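Local coordinates for CBS domain-containing protein CBSX1, chloroplastic (Arabidopsis thaliana, PDB 4GQV) that probably regulates chloroplast thioredoxins through direct binding, using a pair of tandem CBS domains, at residues A[9-14]-A[141-146]; A[16-21]-A[36-41]; A[112-117]-A[133-138]. All coordinates share one frame; numbering follows the deposited sequence.

Contact 1: A[9-14]-A[141-146]; sequences EFMTKK and KLVGII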
loop_
_atom_site.group_PDB
_atom_site.type_symbol
_atom_site.label_atom_id
_atom_site.label_comp_id
_atom_site.label_asym_id
_atom_site.label_seq_id
_atom_site.Cartn_x
_atom_site.Cartn_y
_atom_site.Cartn_z
ATOM N N GLU A 9 0.217 -21.558 1.238
ATOM C CA GLU A 9 -1.194 -21.645 1.588
ATOM C C GLU A 9 -1.841 -20.288 1.727
ATOM O O GLU A 9 -3.053 -20.160 1.563
ATOM C CB GLU A 9 -1.390 -22.412 2.887
ATOM C CG GLU A 9 -0.824 -23.796 2.865
ATOM C CD GLU A 9 -0.972 -24.452 4.205
ATOM O OE1 GLU A 9 -1.604 -23.828 5.077
ATOM O OE2 GLU A 9 -0.459 -25.573 4.394
ATOM N N PHE A 10 -1.043 -19.278 2.050
ATOM C CA PHE A 10 -1.607 -17.978 2.371
ATOM C C PHE A 10 -1.209 -16.873 1.419
ATOM O O PHE A 10 -1.697 -15.755 1.520
ATOM C CB PHE A 10 -1.254 -17.582 3.784
ATOM C CG PHE A 10 -2.044 -18.302 4.810
ATOM C CD1 PHE A 10 -3.381 -18.004 5.004
ATOM C CD2 PHE A 10 -1.451 -19.278 5.599
ATOM C CE1 PHE A 10 -4.114 -18.669 5.969
ATOM C CE2 PHE A 10 -2.180 -19.941 6.559
ATOM C CZ PHE A 10 -3.507 -19.642 6.746
ATOM N N MET A 11 -0.342 -17.205 0.482
ATOM C CA MET A 11 0.188 -16.210 -0.421
ATOM C C MET A 11 -0.843 -15.752 -1.443
ATOM O O MET A 11 -1.842 -16.432 -1.720
ATOM C CB MET A 11 1.448 -16.726 -1.123
ATOM C CG MET A 11 1.269 -18.049 -1.801
ATOM S SD MET A 11 2.613 -18.483 -2.874
ATOM C CE MET A 11 1.752 -19.217 -4.267
ATOM N N THR A 12 -0.583 -14.570 -1.986
ATOM C CA THR A 12 -1.252 -14.110 -3.171
ATOM C C THR A 12 -0.765 -14.968 -4.352
ATOM O O THR A 12 0.374 -14.830 -4.825
ATOM C CB THR A 12 -0.960 -12.610 -3.386
ATOM O OG1 THR A 12 -1.395 -11.873 -2.229
ATOM C CG2 THR A 12 -1.671 -12.084 -4.638
ATOM N N LYS A 13 -1.635 -15.867 -4.808
ATOM C CA LYS A 13 -1.287 -16.826 -5.852
ATOM C C LYS A 13 -1.055 -16.183 -7.200
ATOM O O LYS A 13 -1.435 -15.039 -7.427
ATOM C CB LYS A 13 -2.372 -17.904 -5.984
ATOM C CG LYS A 13 -2.794 -18.510 -4.667
ATOM C CD LYS A 13 -2.553 -20.000 -4.626
ATOM C CE LYS A 13 -2.158 -20.462 -3.217
ATOM N NZ LYS A 13 -2.937 -19.739 -2.170
ATOM N N LYS A 14 -0.448 -16.948 -8.100
ATOM C CA LYS A 14 -0.058 -16.461 -9.418
ATOM C C LYS A 14 -1.220 -15.899 -10.240
ATOM O O LYS A 14 -1.029 -14.986 -11.037
ATOM C CB LYS A 14 0.680 -17.563 -10.202
ATOM C CG LYS A 14 1.075 -17.170 -11.627
ATOM C CD LYS A 14 2.024 -18.163 -12.275
ATOM C CE LYS A 14 2.138 -17.883 -13.763
ATOM N NZ LYS A 14 3.012 -18.849 -14.485
ATOM N N LYS A 141 11.238 -19.676 -10.624
ATOM C CA LYS A 141 10.101 -19.063 -11.276
ATOM C C LYS A 141 9.121 -18.496 -10.267
ATOM O O LYS A 141 8.773 -19.148 -9.282
ATOM C CB LYS A 141 9.409 -20.049 -12.207
ATOM C CG LYS A 141 10.245 -20.429 -13.412
ATOM C CD LYS A 141 9.378 -21.053 -14.498
ATOM C CE LYS A 141 10.187 -21.386 -15.742
ATOM N NZ LYS A 141 9.353 -21.235 -16.970
ATOM N N LEU A 142 8.678 -17.271 -10.523
ATOM C CA LEU A 142 7.824 -16.563 -9.584
ATOM C C LEU A 142 6.428 -17.164 -9.533
ATOM O O LEU A 142 5.724 -17.167 -10.534
ATOM C CB LEU A 142 7.747 -15.077 -9.951
ATOM C CG LEU A 142 6.670 -14.318 -9.179
ATOM C CD1 LEU A 142 7.089 -14.098 -7.722
ATOM C CD2 LEU A 142 6.345 -13.001 -9.861
ATOM N N VAL A 143 6.014 -17.651 -8.367
ATOM C CA VAL A 143 4.713 -18.304 -8.266
ATOM C C VAL A 143 3.792 -17.620 -7.284
ATOM O O VAL A 143 2.682 -18.077 -7.044
ATOM C CB VAL A 143 4.833 -19.795 -7.868
ATOM C CG1 VAL A 143 5.777 -20.552 -8.821
ATOM C CG2 VAL A 143 5.302 -19.922 -6.415
ATOM N N GLY A 144 4.235 -16.533 -6.681
ATOM C CA GLY A 144 3.294 -15.782 -5.869
ATOM C C GLY A 144 3.961 -14.655 -5.127
ATOM O O GLY A 144 5.091 -14.319 -5.427
ATOM N N ILE A 145 3.249 -14.080 -4.165
ATOM C CA ILE A 145 3.794 -13.085 -3.255
ATOM C C ILE A 145 3.077 -13.232 -1.901
ATOM O O ILE A 145 1.878 -13.515 -1.848
ATOM C CB ILE A 145 3.621 -11.641 -3.821
ATOM C CG1 ILE A 145 4.633 -11.376 -4.938
ATOM C CG2 ILE A 145 3.798 -10.616 -2.752
ATOM C CD1 ILE A 145 4.736 -9.935 -5.355
ATOM N N ILE A 146 3.824 -13.081 -0.811
ATOM C CA ILE A 146 3.238 -13.007 0.507
ATOM C C ILE A 146 3.416 -11.623 1.129
ATOM O O ILE A 146 4.527 -11.133 1.352
ATOM C CB ILE A 146 3.810 -14.071 1.454
ATOM C CG1 ILE A 146 3.269 -13.851 2.862
ATOM C CG2 ILE A 146 5.346 -14.073 1.431
ATOM C CD1 ILE A 146 2.043 -14.656 3.161
#
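Thr12 and Ile145 form an antiparallel hydrogen-bonded pair, joining the start of the chain to a strand of the second CBS motif. Here a short, weakly bonded N-terminal strand adds to the sheet of the second motif, as is common in CBS pairs. Thr12 N donates to Ile145 O at 2.7 Å, bent at the hydrogen to 137°. The return bond, from Ile145 N to Thr12 O, is 3.0 Å long, its donor tilted 17° from the carbonyl plane. Thr12 OG1 is hydrogen-bonded to Asn150 ND2.

Packing is closest on the Met11 side. CG of Met11 sits between its backbone N and carbonyl carbon (chi1 53°), which carries the thioether along strand 142-145. Met11 CB rests 3.3 Å from Ile145 O, and SD passes over Gly144, where no side chain bars the way. Beyond them Ile146 closes the row, its CB 4.4 Å from Met11 CB, and it leans onto Leu118 and Leu125 of helix 118-127. Strand 142-145 carries a classic beta bulge here, Val143 and Gly144 together standing opposite Val135.

On the Lys14 side the contact is loose: the backbones stay near, but the extended side chain runs off toward solvent, Lys14 CB lying 3.8 Å from Val143 O, and its ammonium makes a cation-pi contact with Trp48. That same Val143 O meets, at 3.1 Å, the methyl CE at the end of the bent Met11 chain.

Contact 2: A[16-21]-A[36-41]; sequences DLHVVK and NRITGF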
loop_
_atom_site.group_PDB
_atom_site.type_symbol
_atom_site.label_atom_id
_atom_site.label_comp_id
_atom_site.label_asym_id
_atom_site.label_seq_id
_atom_site.Cartn_x
_atom_site.Cartn_y
_atom_site.Cartn_z
ATOM N N ASP A 16 -3.926 -14.145 -9.258
ATOM C CA ASP A 16 -4.328 -12.818 -8.822
ATOM C C ASP A 16 -3.141 -11.869 -8.686
ATOM O O ASP A 16 -3.207 -10.876 -7.954
ATOM C CB ASP A 16 -5.054 -12.921 -7.481
ATOM C CG ASP A 16 -5.993 -14.104 -7.425
ATOM O OD1 ASP A 16 -7.050 -13.999 -6.767
ATOM O OD2 ASP A 16 -5.675 -15.143 -8.040
ATOM N N LEU A 17 -2.058 -12.174 -9.396
ATOM C CA LEU A 17 -0.855 -11.339 -9.348
ATOM C C LEU A 17 -0.895 -10.173 -10.329
ATOM O O LEU A 17 -1.664 -10.185 -11.293
ATOM C CB LEU A 17 0.397 -12.175 -9.634
ATOM C CG LEU A 17 1.169 -12.755 -8.455
ATOM C CD1 LEU A 17 2.475 -13.343 -8.928
ATOM C CD2 LEU A 17 1.409 -11.692 -7.403
ATOM N N HIS A 18 -0.066 -9.165 -10.067
ATOM C CA HIS A 18 0.245 -8.139 -11.059
ATOM C C HIS A 18 1.759 -8.037 -11.187
ATOM O O HIS A 18 2.448 -7.753 -10.218
ATOM C CB HIS A 18 -0.397 -6.779 -10.719
ATOM C CG HIS A 18 -1.887 -6.833 -10.606
ATOM N ND1 HIS A 18 -2.564 -6.497 -9.449
ATOM C CD2 HIS A 18 -2.836 -7.224 -11.491
ATOM C CE1 HIS A 18 -3.860 -6.672 -9.631
ATOM N NE2 HIS A 18 -4.051 -7.112 -10.862
ATOM N N VAL A 19 2.254 -8.290 -12.393
ATOM C CA VAL A 19 3.670 -8.343 -12.674
ATOM C C VAL A 19 4.006 -7.349 -13.768
ATOM O O VAL A 19 3.118 -6.824 -14.432
ATOM C CB VAL A 19 4.074 -9.747 -13.169
ATOM C CG1 VAL A 19 3.928 -10.762 -12.056
ATOM C CG2 VAL A 19 3.234 -10.149 -14.358
ATOM N N VAL A 20 5.289 -7.082 -13.959
ATOM C CA VAL A 20 5.706 -6.328 -15.130
ATOM C C VAL A 20 6.956 -6.980 -15.644
ATOM O O VAL A 20 7.507 -7.845 -14.983
ATOM C CB VAL A 20 5.989 -4.801 -14.845
ATOM C CG1 VAL A 20 4.711 -4.023 -14.550
ATOM C CG2 VAL A 20 7.037 -4.593 -13.756
ATOM N N LYS A 21 7.438 -6.562 -16.801
ATOM C CA LYS A 21 8.702 -7.089 -17.298
ATOM C C LYS A 21 9.660 -5.945 -17.323
ATOM O O LYS A 21 9.230 -4.796 -17.194
ATOM C CB LYS A 21 8.523 -7.679 -18.699
ATOM C CG LYS A 21 7.513 -8.799 -18.745
ATOM C CD LYS A 21 8.097 -10.061 -19.335
ATOM C CE LYS A 21 6.997 -11.079 -19.555
ATOM N NZ LYS A 21 5.862 -10.482 -20.312
ATOM N N ASN A 36 -4.704 -0.786 -10.603
ATOM C CA ASN A 36 -4.691 -1.930 -9.687
ATOM C C ASN A 36 -4.437 -1.592 -8.229
ATOM O O ASN A 36 -4.286 -2.491 -7.397
ATOM C CB ASN A 36 -3.710 -3.006 -10.165
ATOM C CG ASN A 36 -4.184 -3.699 -11.422
ATOM O OD1 ASN A 36 -5.151 -4.462 -11.392
ATOM N ND2 ASN A 36 -3.511 -3.433 -12.539
ATOM N N ARG A 37 -4.398 -0.293 -7.943
ATOM C CA ARG A 37 -4.184 0.230 -6.595
ATOM C C ARG A 37 -3.018 -0.430 -5.847
ATOM O O ARG A 37 -3.116 -0.728 -4.656
ATOM C CB ARG A 37 -5.470 0.152 -5.767
ATOM C CG ARG A 37 -5.624 1.314 -4.801
ATOM C CD ARG A 37 -6.635 1.016 -3.708
ATOM N NE ARG A 37 -6.624 2.046 -2.672
ATOM C CZ ARG A 37 -7.096 1.876 -1.440
ATOM N NH1 ARG A 37 -7.613 0.710 -1.081
ATOM N NH2 ARG A 37 -7.042 2.872 -0.562
ATOM N N ILE A 38 -1.916 -0.657 -6.553
ATOM C CA ILE A 38 -0.708 -1.189 -5.934
ATOM C C ILE A 38 0.393 -0.132 -5.854
ATOM O O ILE A 38 0.315 0.911 -6.503
ATOM C CB ILE A 38 -0.192 -2.431 -6.680
ATOM C CG1 ILE A 38 -0.846 -2.538 -8.058
ATOM C CG2 ILE A 38 -0.486 -3.678 -5.871
ATOM C CD1 ILE A 38 -0.636 -3.878 -8.718
ATOM N N THR A 39 1.413 -0.392 -5.046
ATOM C CA THR A 39 2.532 0.547 -4.952
ATOM C C THR A 39 3.816 -0.081 -5.473
ATOM O O THR A 39 4.916 0.372 -5.166
ATOM C CB THR A 39 2.745 1.056 -3.520
ATOM O OG1 THR A 39 3.072 -0.047 -2.668
ATOM C CG2 THR A 39 1.482 1.743 -3.008
ATOM N N GLY A 40 3.665 -1.129 -6.271
ATOM C CA GLY A 40 4.813 -1.827 -6.812
ATOM C C GLY A 40 4.428 -3.163 -7.408
ATOM O O GLY A 40 3.296 -3.608 -7.260
ATOM N N PHE A 41 5.364 -3.790 -8.105
ATOM C CA PHE A 41 5.143 -5.113 -8.664
ATOM C C PHE A 41 6.452 -5.859 -8.585
ATOM O O PHE A 41 7.525 -5.237 -8.551
ATOM C CB PHE A 41 4.784 -5.086 -10.173
ATOM C CG PHE A 41 4.133 -3.820 -10.660
ATOM C CD1 PHE A 41 2.809 -3.832 -11.051
ATOM C CD2 PHE A 41 4.852 -2.643 -10.778
ATOM C CE1 PHE A 41 2.192 -2.680 -11.518
ATOM C CE2 PHE A 41 4.232 -1.480 -11.239
ATOM C CZ PHE A 41 2.908 -1.515 -11.620
#
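Side-chain packing, chiefly His18 on Asn36 and Val20 on Phe41, joins the extended segment before helix 26-36 to that helix's end and the turn and strand after it; no hydrogen bond crosses. His18 CG stands beside its backbone N (chi1 -59°), swinging the ring toward Asn36. The Asn36 amide lies over one face of the His18 imidazole, the two planes 33° apart, with CG above the ring centre. Asn36 CB adds a CH-pi contact, 3.9 Å from the His18 centroid. Although Asn36 OD1 is 2.9 Å from His18 NE2, it approaches over the ring, at a poor angle for a hydrogen bond; Leu32 O holds ND2 instead. Ile38 reaches the same imidazole obliquely, its CD1 3.3 Å from His18 ND1.

Deeper in, Val20 CG1 sits almost on the normal of the Phe41 ring, 7° off it and 3.9 Å from the centroid. His18 O lies at the edge of this ring, 3.5 Å from Phe41 CB. Ala29, Leu32 and Leu33 of helix 26-36 also pack on Phe41, while Arg37 and Ile38 touch the second subunit. Backbone hydrogen bonds between Val20 and both Pro42 and Ile44 complete the strand-like segment, helix and strand succession that opens a CBS motif.

Contact 3: A[112-117]-A[133-138]; sequences VEEKTN and LPVVDS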
loop_
_atom_site.group_PDB
_atom_site.type_symbol
_atom_site.label_atom_id
_atom_site.label_comp_id
_atom_site.label_asym_id
_atom_site.label_seq_id
_atom_site.Cartn_x
_atom_site.Cartn_y
_atom_site.Cartn_z
ATOM N N VAL A 112 11.154 -15.774 -0.751
ATOM C CA VAL A 112 10.766 -17.024 -0.083
ATOM C C VAL A 112 10.235 -18.103 -1.028
ATOM O O VAL A 112 10.032 -17.870 -2.238
ATOM C CB VAL A 112 9.744 -16.802 1.061
ATOM C CG1 VAL A 112 10.333 -15.888 2.141
ATOM C CG2 VAL A 112 8.437 -16.236 0.494
ATOM N N GLU A 113 10.033 -19.296 -0.464
ATOM C CA GLU A 113 9.489 -20.434 -1.209
ATOM C C GLU A 113 8.048 -20.715 -0.792
ATOM O O GLU A 113 7.542 -20.112 0.145
ATOM C CB GLU A 113 10.335 -21.686 -0.959
ATOM C CG GLU A 113 11.838 -21.426 -0.866
ATOM C CD GLU A 113 12.504 -21.402 -2.223
ATOM O OE1 GLU A 113 12.142 -22.242 -3.073
ATOM O OE2 GLU A 113 13.383 -20.541 -2.444
ATOM N N GLU A 114 7.392 -21.646 -1.474
ATOM C CA GLU A 114 6.014 -22.006 -1.128
ATOM C C GLU A 114 5.945 -22.870 0.126
ATOM O O GLU A 114 5.084 -22.670 0.993
ATOM C CB GLU A 114 5.334 -22.731 -2.287
ATOM C CG GLU A 114 4.426 -21.835 -3.094
ATOM C CD GLU A 114 3.770 -22.557 -4.234
ATOM O OE1 GLU A 114 4.442 -22.744 -5.270
ATOM O OE2 GLU A 114 2.585 -22.931 -4.096
ATOM N N LYS A 115 6.881 -23.810 0.217
ATOM C CA LYS A 115 6.937 -24.741 1.332
ATOM C C LYS A 115 7.564 -24.054 2.524
ATOM O O LYS A 115 7.658 -24.623 3.598
ATOM C CB LYS A 115 7.749 -25.990 0.952
ATOM C CG LYS A 115 7.765 -26.287 -0.546
ATOM C CD LYS A 115 9.178 -26.206 -1.161
ATOM C CE LYS A 115 9.710 -27.614 -1.484
ATOM N NZ LYS A 115 11.006 -27.604 -2.240
ATOM N N THR A 116 8.028 -22.832 2.303
ATOM C CA THR A 116 8.598 -22.019 3.367
ATOM C C THR A 116 7.578 -21.950 4.470
ATOM O O THR A 116 6.400 -21.666 4.216
ATOM C CB THR A 116 8.960 -20.605 2.847
ATOM O OG1 THR A 116 10.042 -20.705 1.899
ATOM C CG2 THR A 116 9.327 -19.649 3.992
ATOM N N ASN A 117 8.013 -22.280 5.678
ATOM C CA ASN A 117 7.182 -22.244 6.856
ATOM C C ASN A 117 6.684 -20.812 6.978
ATOM O O ASN A 117 7.470 -19.871 6.932
ATOM C CB ASN A 117 8.044 -22.681 8.056
ATOM C CG ASN A 117 7.364 -22.502 9.428
ATOM O OD1 ASN A 117 6.159 -22.251 9.546
ATOM N ND2 ASN A 117 8.168 -22.661 10.482
ATOM N N LEU A 133 6.848 -10.089 -0.013
ATOM C CA LEU A 133 7.982 -10.951 -0.346
ATOM C C LEU A 133 7.566 -11.821 -1.508
ATOM O O LEU A 133 6.536 -12.456 -1.458
ATOM C CB LEU A 133 8.402 -11.852 0.810
ATOM C CG LEU A 133 9.022 -11.198 2.052
ATOM C CD1 LEU A 133 9.313 -12.257 3.126
ATOM C CD2 LEU A 133 10.278 -10.402 1.710
ATOM N N PRO A 134 8.370 -11.844 -2.572
ATOM C CA PRO A 134 8.027 -12.730 -3.680
ATOM C C PRO A 134 8.236 -14.199 -3.303
ATOM O O PRO A 134 9.152 -14.539 -2.552
ATOM C CB PRO A 134 8.990 -12.300 -4.792
ATOM C CG PRO A 134 10.097 -11.570 -4.108
ATOM C CD PRO A 134 9.535 -10.989 -2.852
ATOM N N VAL A 135 7.366 -15.050 -3.829
ATOM C CA VAL A 135 7.454 -16.481 -3.649
ATOM C C VAL A 135 7.808 -17.095 -4.977
ATOM O O VAL A 135 7.145 -16.844 -5.984
ATOM C CB VAL A 135 6.127 -17.088 -3.202
ATOM C CG1 VAL A 135 6.357 -18.549 -2.728
ATOM C CG2 VAL A 135 5.467 -16.224 -2.099
ATOM N N VAL A 136 8.876 -17.873 -4.995
ATOM C CA VAL A 136 9.315 -18.499 -6.231
ATOM C C VAL A 136 9.513 -20.016 -6.022
ATOM O O VAL A 136 9.594 -20.498 -4.893
ATOM C CB VAL A 136 10.646 -17.920 -6.700
ATOM C CG1 VAL A 136 10.625 -16.399 -6.689
ATOM C CG2 VAL A 136 11.762 -18.431 -5.824
ATOM N N ASP A 137 9.614 -20.761 -7.109
ATOM C CA ASP A 137 9.847 -22.182 -6.997
ATOM C C ASP A 137 11.290 -22.605 -7.224
ATOM O O ASP A 137 12.191 -21.782 -7.422
ATOM C CB ASP A 137 8.912 -22.983 -7.913
ATOM C CG ASP A 137 9.043 -22.599 -9.374
ATOM O OD1 ASP A 137 10.166 -22.285 -9.828
ATOM O OD2 ASP A 137 8.009 -22.622 -10.071
ATOM N N SER A 138 11.458 -23.921 -7.187
ATOM C CA SER A 138 12.692 -24.632 -7.460
ATOM C C SER A 138 13.443 -24.097 -8.666
ATOM O O SER A 138 14.670 -23.996 -8.651
ATOM C CB SER A 138 12.345 -26.109 -7.683
ATOM O OG SER A 138 10.936 -26.339 -7.550
#
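The flat peptide group between Glu113 and Glu114 carries Val135 CG1 on one face, 3.4 Å from Glu113 C and 3.5 Å from Glu114 N. CG1 points there because it stands opposite its own backbone N (chi1 -168°). The Glu114 side chain crosses that of Val135 at about a right angle, its CG 3.8 Å from Val135 CG1. A second flat group is the Glu113 carboxylate: its chain folds back at chi2 (-85°), bringing Glu113 OE1 near Val136 O (3.6 Å), an approach of two acceptors and not a bond.

Next to these groups the backbones meet in a single bridge between Val112 and Val135. Val112 N donates to Pro134 O at 3.0 Å, nearly straight at 167°, and Val112 O receives Val136 N, also at 3.0 Å. Both polar groups of Val112 are thus engaged by the residues flanking Val135, the pattern of a parallel bridge, and the CA of Val135 adds a CH contact to Val112 O. Such a pairing, with helix 118-127 connecting the two segments, resembles the beta-alpha-beta opening of a CBS motif, with the first strand reduced to a single bridge. The methyls of Val112 divide between neighbours: CG1 touches Leu133 CD1 at 3.9 Å and CG2 packs on Val135 CG2, while Val7 of helix 7-10 covers both valines.

Further along, Glu113 N is bonded to Thr116 OG1, tightening the turn that leads into the helix. There Asn117 takes the N-cap position, its OD1 accepting a bond from Glu119 N. Asp137 OD1 receives Lys141 N across the turn between strands 134-136 and 142-145.

Overall arrangement
From the N terminus, 9-14 opens contact 1, whose loop closes only at 141-146, near the C-terminal end of the chain. Inside it, contact 2 closes a short loop around helix 26-36, in the first CBS motif; contact 3 follows in series and closes a similar one around helix 118-127, in the second. Contacts 2 and 3 lie on opposite sides of the chain's centre, about 18 Å apart between centres, and do not touch. Contact 1 meets both: Leu17 and Val19 pack on strand 142-145, and that strand pairs with 134-136 in one sheet. Segment 9-14, paired with strand 142-145, and Leu17 and Val19 packed on it thus join the first motif to the second.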